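3-hexulose-6-phosphate isomerase (PDB 1JEO) catalyses the isomerization between 3-hexulose 6-phosphate and fructose 6-phosphate, a step in the biosynthesis of ribose 5-phosphate. Local coordinates at residues A[40-45]-A[76-81]; A[44-49]-A[69-74]. All coordinates share one frame; numbering follows the deposited sequence.

How the interactions relate
Both interactions start from strand 43-46 of the parallel sheet, their centres lie about 10 Å apart, and they share F44 and I45. Along the chain the strand is followed by helix 49-64, then by strand 69-71, the partner in interaction 2 and outermost within this chain, and last by the loop 76-81 of interaction 1, which leads on to strand 85-89. Interaction 2 is therefore pairing within the sheet, whereas interaction 1 packs the next connection on the side of strand 43-46 that carries F44. The two meet directly where T77 OG1 hydrogen-bonds to F71 O, and where Y70 packs against K42 and P78. Strand 43-46, held by both, leads into helix 49-64 and S51, which probably binds substrate.

Interaction 1 of 2, residues A[40-45]-A[76-81]; sequences AKKIFI and TTPSYE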
loop_
_atom_site.group_PDB
_atom_site.type_symbol
_atom_site.label_atom_id
_atom_site.label_comp_id
_atom_site.label_asym_id
_atom_site.label_seq_id
_atom_site.Cartn_x
_atom_site.Cartn_y
_atom_site.Cartn_z
ATOM N N ALA A 40 -8.253 4.957 -11.344
ATOM C CA ALA A 40 -8.036 3.606 -11.869
ATOM C C ALA A 40 -9.327 2.829 -12.095
ATOM O O ALA A 40 -10.321 3.054 -11.401
ATOM C CB ALA A 40 -7.126 2.819 -10.948
ATOM N N LYS A 41 -9.302 1.934 -13.084
ATOM C CA LYS A 41 -10.443 1.080 -13.409
ATOM C C LYS A 41 -10.437 -0.058 -12.375
ATOM O O LYS A 41 -11.418 -0.258 -11.660
ATOM C CB LYS A 41 -10.309 0.532 -14.840
ATOM C CG LYS A 41 -11.572 -0.100 -15.430
ATOM C CD LYS A 41 -12.630 0.939 -15.789
ATOM C CE LYS A 41 -13.885 0.280 -16.348
ATOM N NZ LYS A 41 -14.945 1.274 -16.686
ATOM N N LYS A 42 -9.311 -0.771 -12.293
ATOM C CA LYS A 42 -9.122 -1.863 -11.331
ATOM C C LYS A 42 -7.809 -1.612 -10.582
ATOM O O LYS A 42 -6.865 -1.050 -11.143
ATOM C CB LYS A 42 -9.091 -3.249 -12.009
ATOM C CG LYS A 42 -10.253 -3.559 -12.967
ATOM C CD LYS A 42 -10.350 -5.032 -13.383
ATOM C CE LYS A 42 -9.133 -5.554 -14.153
ATOM N NZ LYS A 42 -8.893 -4.930 -15.477
ATOM N N ILE A 43 -7.771 -1.976 -9.299
ATOM C CA ILE A 43 -6.583 -1.782 -8.460
ATOM C C ILE A 43 -6.009 -3.133 -8.030
ATOM O O ILE A 43 -6.723 -3.978 -7.491
ATOM C CB ILE A 43 -6.905 -0.906 -7.207
ATOM C CG1 ILE A 43 -7.517 0.431 -7.646
ATOM C CG2 ILE A 43 -5.623 -0.613 -6.405
ATOM C CD1 ILE A 43 -8.436 1.047 -6.649
ATOM N N PHE A 44 -4.714 -3.320 -8.281
ATOM C CA PHE A 44 -4.010 -4.560 -7.948
ATOM C C PHE A 44 -2.957 -4.349 -6.871
ATOM O O PHE A 44 -2.152 -3.426 -6.952
ATOM C CB PHE A 44 -3.338 -5.150 -9.194
ATOM C CG PHE A 44 -4.299 -5.660 -10.227
ATOM C CD1 PHE A 44 -4.985 -4.769 -11.079
ATOM C CD2 PHE A 44 -4.507 -7.040 -10.378
ATOM C CE1 PHE A 44 -5.865 -5.250 -12.075
ATOM C CE2 PHE A 44 -5.387 -7.537 -11.372
ATOM C CZ PHE A 44 -6.067 -6.638 -12.221
ATOM N N ILE A 45 -2.985 -5.200 -5.848
ATOM C CA ILE A 45 -2.026 -5.118 -4.749
ATOM C C ILE A 45 -1.207 -6.413 -4.699
ATOM O O ILE A 45 -1.743 -7.497 -4.924
ATOM C CB ILE A 45 -2.724 -4.947 -3.349
ATOM C CG1 ILE A 45 -3.914 -3.973 -3.395
ATOM C CG2 ILE A 45 -1.696 -4.544 -2.278
ATOM C CD1 ILE A 45 -3.604 -2.532 -3.660
ATOM N N THR A 76 -9.793 -15.359 -8.045
ATOM C CA THR A 76 -10.520 -14.592 -9.039
ATOM C C THR A 76 -9.889 -13.285 -9.509
ATOM O O THR A 76 -10.580 -12.416 -10.039
ATOM C CB THR A 76 -11.976 -14.387 -8.591
ATOM O OG1 THR A 76 -12.004 -13.763 -7.301
ATOM C CG2 THR A 76 -12.692 -15.746 -8.523
ATOM N N THR A 77 -8.569 -13.178 -9.366
ATOM C CA THR A 77 -7.833 -11.987 -9.800
ATOM C C THR A 77 -7.634 -12.056 -11.330
ATOM O O THR A 77 -7.036 -13.014 -11.842
ATOM C CB THR A 77 -6.496 -11.851 -9.026
ATOM O OG1 THR A 77 -6.783 -11.641 -7.638
ATOM C CG2 THR A 77 -5.669 -10.683 -9.530
ATOM N N PRO A 78 -8.179 -11.064 -12.074
ATOM C CA PRO A 78 -8.082 -10.995 -13.532
ATOM C C PRO A 78 -6.811 -10.371 -14.092
ATOM O O PRO A 78 -5.878 -10.046 -13.351
ATOM C CB PRO A 78 -9.297 -10.152 -13.900
ATOM C CG PRO A 78 -9.344 -9.169 -12.824
ATOM C CD PRO A 78 -9.058 -9.986 -11.583
ATOM N N SER A 79 -6.835 -10.161 -15.406
ATOM C CA SER A 79 -5.739 -9.559 -16.152
ATOM C C SER A 79 -5.576 -8.080 -15.848
ATOM O O SER A 79 -6.557 -7.372 -15.592
ATOM C CB SER A 79 -5.978 -9.726 -17.653
ATOM O OG SER A 79 -7.258 -9.241 -18.012
ATOM N N TYR A 80 -4.321 -7.642 -15.855
ATOM C CA TYR A 80 -3.948 -6.251 -15.628
ATOM C C TYR A 80 -4.070 -5.555 -16.985
ATOM O O TYR A 80 -3.475 -6.001 -17.970
ATOM C CB TYR A 80 -2.506 -6.199 -15.115
ATOM C CG TYR A 80 -2.010 -4.839 -14.675
ATOM C CD1 TYR A 80 -2.375 -4.307 -13.429
ATOM C CD2 TYR A 80 -1.168 -4.076 -15.505
ATOM C CE1 TYR A 80 -1.912 -3.037 -13.015
ATOM C CE2 TYR A 80 -0.700 -2.806 -15.105
ATOM C CZ TYR A 80 -1.076 -2.295 -13.859
ATOM O OH TYR A 80 -0.605 -1.069 -13.464
ATOM N N GLU A 81 -4.888 -4.505 -17.037
ATOM C CA GLU A 81 -5.115 -3.748 -18.270
ATOM C C GLU A 81 -4.499 -2.346 -18.204
ATOM O O GLU A 81 -4.026 -1.926 -17.144
ATOM C CB GLU A 81 -6.610 -3.711 -18.595
ATOM C CG GLU A 81 -7.179 -5.092 -18.936
ATOM C CD GLU A 81 -8.673 -5.088 -19.178
ATOM O OE1 GLU A 81 -9.438 -4.816 -18.226
ATOM O OE2 GLU A 81 -9.085 -5.375 -20.323
#
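F44 presents one face of its ring to Y80, whose edge comes in through CD1, 3.5 Å from F44 CD1. The ring planes stand at 69° in an offset edge-to-face pair, with centroids 5.4 Å apart. Y80 CG is anti to its backbone N (chi1 -173°), which carries CD1 to the face of F44. Y80 OH reaches past the contact to N109 OD1, so a tyrosine suits a place that needs both an aromatic edge and a polar tip. The rim of the F44 ring has other neighbours: T77 CG2 lies near its plane, 3.7 Å from F44 CE2, and P78 O approaches the same edge, 3.2 Å from F44 CE2. T77 turns its other branch, OG1, to F71 O.

In the SIS domain the loop between strands 69-71 and 85-89 packs over the side of strand 43-46 that carries F44. With an alanine here, the contact is likely to lose its filling, leaving a gap beneath the loop and the edge of Y80 and the methyl of T77 without the ring they pack on.

K42, two residues earlier and pointing the same way, has a long aliphatic stem. Its chain bends at chi3 and chi4, bringing K42 CE to 3.9 Å from P78 CG and NZ to the loop. There K42 NZ forms a salt bridge with E81 OE1 at 2.8 Å, weak as a hydrogen bond. A second weak hydrogen bond, 3.4 Å long, runs from K42 NZ to S79 O. D84 provides a second carboxylate for this ammonium, which probably helps to keep it charged; the lysine thus combines an aliphatic stem against proline with a charged end.

Interaction 2 of 2, residues A[44-49]-A[69-74]; sequences FIFGVG and SYFVGE
F71 lays one face of its ring against the carbonyl of I45. From F71 CB, 4.1 Å from I45 O, the chain turns with CG anti to the backbone N (chi1 -167°), which sends the ring along the neighbouring strand. CG passes the same oxygen, and F71 CD1 comes to 3.3 Å from I45 O, which sits over the ring offset toward its rim. CD1 also touches the CB of I45; F71 CE1 goes on to F46 CA at 4.0 Å, and at the tip CZ meets G47 O, near the ring plane, at 3.7 Å. A flat side chain suits this run beside a backbone.

Strands 43-46 and 69-71 run parallel, joined by helix 49-64 in a beta-alpha-beta unit, with F44 opposite Y70 and I45 opposite F71. I45 N donates a hydrogen bond to Y70 O, and V72 N one to I45 O at 2.9 Å, nearly straight (N-H...O 167°). G47, which follows, lies close to S51, a probable substrate-binding residue.

On the face opposite I45 and F71, Y70 CD1 lies over the F44 ring, the planes inclined at 39°. V72 puts its branched CB 3.7 Å from F46 CD1, and V72 O lies at the F46 ring edge.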
loop_
_atom_site.group_PDB
_atom_site.type_symbol
_atom_site.label_atom_id
_atom_site.label_comp_id
_atom_site.label_asym_id
_atom_site.label_seq_id
_atom_site.Cartn_x
_atom_site.Cartn_y
_atom_site.Cartn_z
ATOM N N PHE A 44 -4.714 -3.320 -8.281
ATOM C CA PHE A 44 -4.010 -4.560 -7.948
ATOM C C PHE A 44 -2.957 -4.349 -6.871
ATOM O O PHE A 44 -2.152 -3.426 -6.952
ATOM C CB PHE A 44 -3.338 -5.150 -9.194
ATOM C CG PHE A 44 -4.299 -5.660 -10.227
ATOM C CD1 PHE A 44 -4.985 -4.769 -11.079
ATOM C CD2 PHE A 44 -4.507 -7.040 -10.378
ATOM C CE1 PHE A 44 -5.865 -5.250 -12.075
ATOM C CE2 PHE A 44 -5.387 -7.537 -11.372
ATOM C CZ PHE A 44 -6.067 -6.638 -12.221
ATOM N N ILE A 45 -2.985 -5.200 -5.848
ATOM C CA ILE A 45 -2.026 -5.118 -4.749
ATOM C C ILE A 45 -1.207 -6.413 -4.699
ATOM O O ILE A 45 -1.743 -7.497 -4.924
ATOM C CB ILE A 45 -2.724 -4.947 -3.349
ATOM C CG1 ILE A 45 -3.914 -3.973 -3.395
ATOM C CG2 ILE A 45 -1.696 -4.544 -2.278
ATOM C CD1 ILE A 45 -3.604 -2.532 -3.660
ATOM N N PHE A 46 0.088 -6.286 -4.404
ATOM C CA PHE A 46 0.978 -7.441 -4.273
ATOM C C PHE A 46 2.101 -7.195 -3.270
ATOM O O PHE A 46 2.595 -6.074 -3.109
ATOM C CB PHE A 46 1.574 -7.889 -5.626
ATOM C CG PHE A 46 2.331 -9.208 -5.561
ATOM C CD1 PHE A 46 1.670 -10.407 -5.198
ATOM C CD2 PHE A 46 3.714 -9.253 -5.822
ATOM C CE1 PHE A 46 2.375 -11.639 -5.095
ATOM C CE2 PHE A 46 4.437 -10.479 -5.723
ATOM C CZ PHE A 46 3.760 -11.675 -5.358
ATOM N N GLY A 47 2.519 -8.297 -2.657
ATOM C CA GLY A 47 3.591 -8.317 -1.689
ATOM C C GLY A 47 3.812 -9.769 -1.319
ATOM O O GLY A 47 2.915 -10.603 -1.490
ATOM N N VAL A 48 4.989 -10.062 -0.780
ATOM C CA VAL A 48 5.362 -11.415 -0.363
ATOM C C VAL A 48 5.469 -11.437 1.168
ATOM O O VAL A 48 5.749 -10.407 1.785
ATOM C CB VAL A 48 6.725 -11.835 -1.034
ATOM C CG1 VAL A 48 7.252 -13.151 -0.483
ATOM C CG2 VAL A 48 6.546 -11.962 -2.536
ATOM N N GLY A 49 5.198 -12.603 1.760
ATOM C CA GLY A 49 5.278 -12.792 3.200
ATOM C C GLY A 49 4.408 -11.862 4.018
ATOM O O GLY A 49 3.254 -11.624 3.657
ATOM N N SER A 69 -10.999 -3.847 -6.366
ATOM C CA SER A 69 -9.712 -4.190 -5.770
ATOM C C SER A 69 -9.387 -5.668 -5.876
ATOM O O SER A 69 -10.277 -6.514 -5.758
ATOM C CB SER A 69 -9.721 -3.772 -4.302
ATOM O OG SER A 69 -8.440 -3.891 -3.719
ATOM N N TYR A 70 -8.113 -5.978 -6.124
ATOM C CA TYR A 70 -7.651 -7.361 -6.251
ATOM C C TYR A 70 -6.267 -7.556 -5.661
ATOM O O TYR A 70 -5.471 -6.616 -5.586
ATOM C CB TYR A 70 -7.598 -7.798 -7.731
ATOM C CG TYR A 70 -8.929 -7.787 -8.448
ATOM C CD1 TYR A 70 -9.245 -6.760 -9.366
ATOM C CD2 TYR A 70 -9.910 -8.768 -8.174
ATOM C CE1 TYR A 70 -10.522 -6.703 -9.993
ATOM C CE2 TYR A 70 -11.190 -8.722 -8.798
ATOM C CZ TYR A 70 -11.481 -7.685 -9.701
ATOM O OH TYR A 70 -12.715 -7.629 -10.303
ATOM N N PHE A 71 -6.010 -8.768 -5.183
ATOM C CA PHE A 71 -4.690 -9.118 -4.677
ATOM C C PHE A 71 -4.147 -10.135 -5.680
ATOM O O PHE A 71 -4.807 -11.135 -5.969
ATOM C CB PHE A 71 -4.727 -9.712 -3.263
ATOM C CG PHE A 71 -3.364 -9.789 -2.616
ATOM C CD1 PHE A 71 -2.807 -8.655 -1.997
ATOM C CD2 PHE A 71 -2.596 -10.974 -2.682
ATOM C CE1 PHE A 71 -1.495 -8.690 -1.453
ATOM C CE2 PHE A 71 -1.282 -11.025 -2.148
ATOM C CZ PHE A 71 -0.730 -9.879 -1.531
ATOM N N VAL A 72 -2.945 -9.871 -6.195
ATOM C CA VAL A 72 -2.287 -10.739 -7.179
ATOM C C VAL A 72 -1.926 -12.090 -6.545
ATOM O O VAL A 72 -1.347 -12.139 -5.461
ATOM C CB VAL A 72 -1.017 -10.052 -7.771
ATOM C CG1 VAL A 72 -0.361 -10.913 -8.854
ATOM C CG2 VAL A 72 -1.363 -8.675 -8.332
ATOM N N GLY A 73 -2.313 -13.173 -7.213
ATOM C CA GLY A 73 -2.028 -14.502 -6.695
ATOM C C GLY A 73 -3.276 -15.247 -6.268
ATOM O O GLY A 73 -3.256 -16.474 -6.172
ATOM N N GLU A 74 -4.370 -14.513 -6.058
ATOM C CA GLU A 74 -5.622 -15.123 -5.610
ATOM C C GLU A 74 -6.580 -15.563 -6.709
ATOM O O GLU A 74 -6.532 -15.058 -7.828
ATOM C CB GLU A 74 -6.290 -14.262 -4.540
ATOM C CG GLU A 74 -5.376 -14.122 -3.317
ATOM C CD GLU A 74 -6.058 -13.620 -2.074
ATOM O OE1 GLU A 74 -5.494 -13.825 -0.982
ATOM O OE2 GLU A 74 -7.142 -13.017 -2.172
#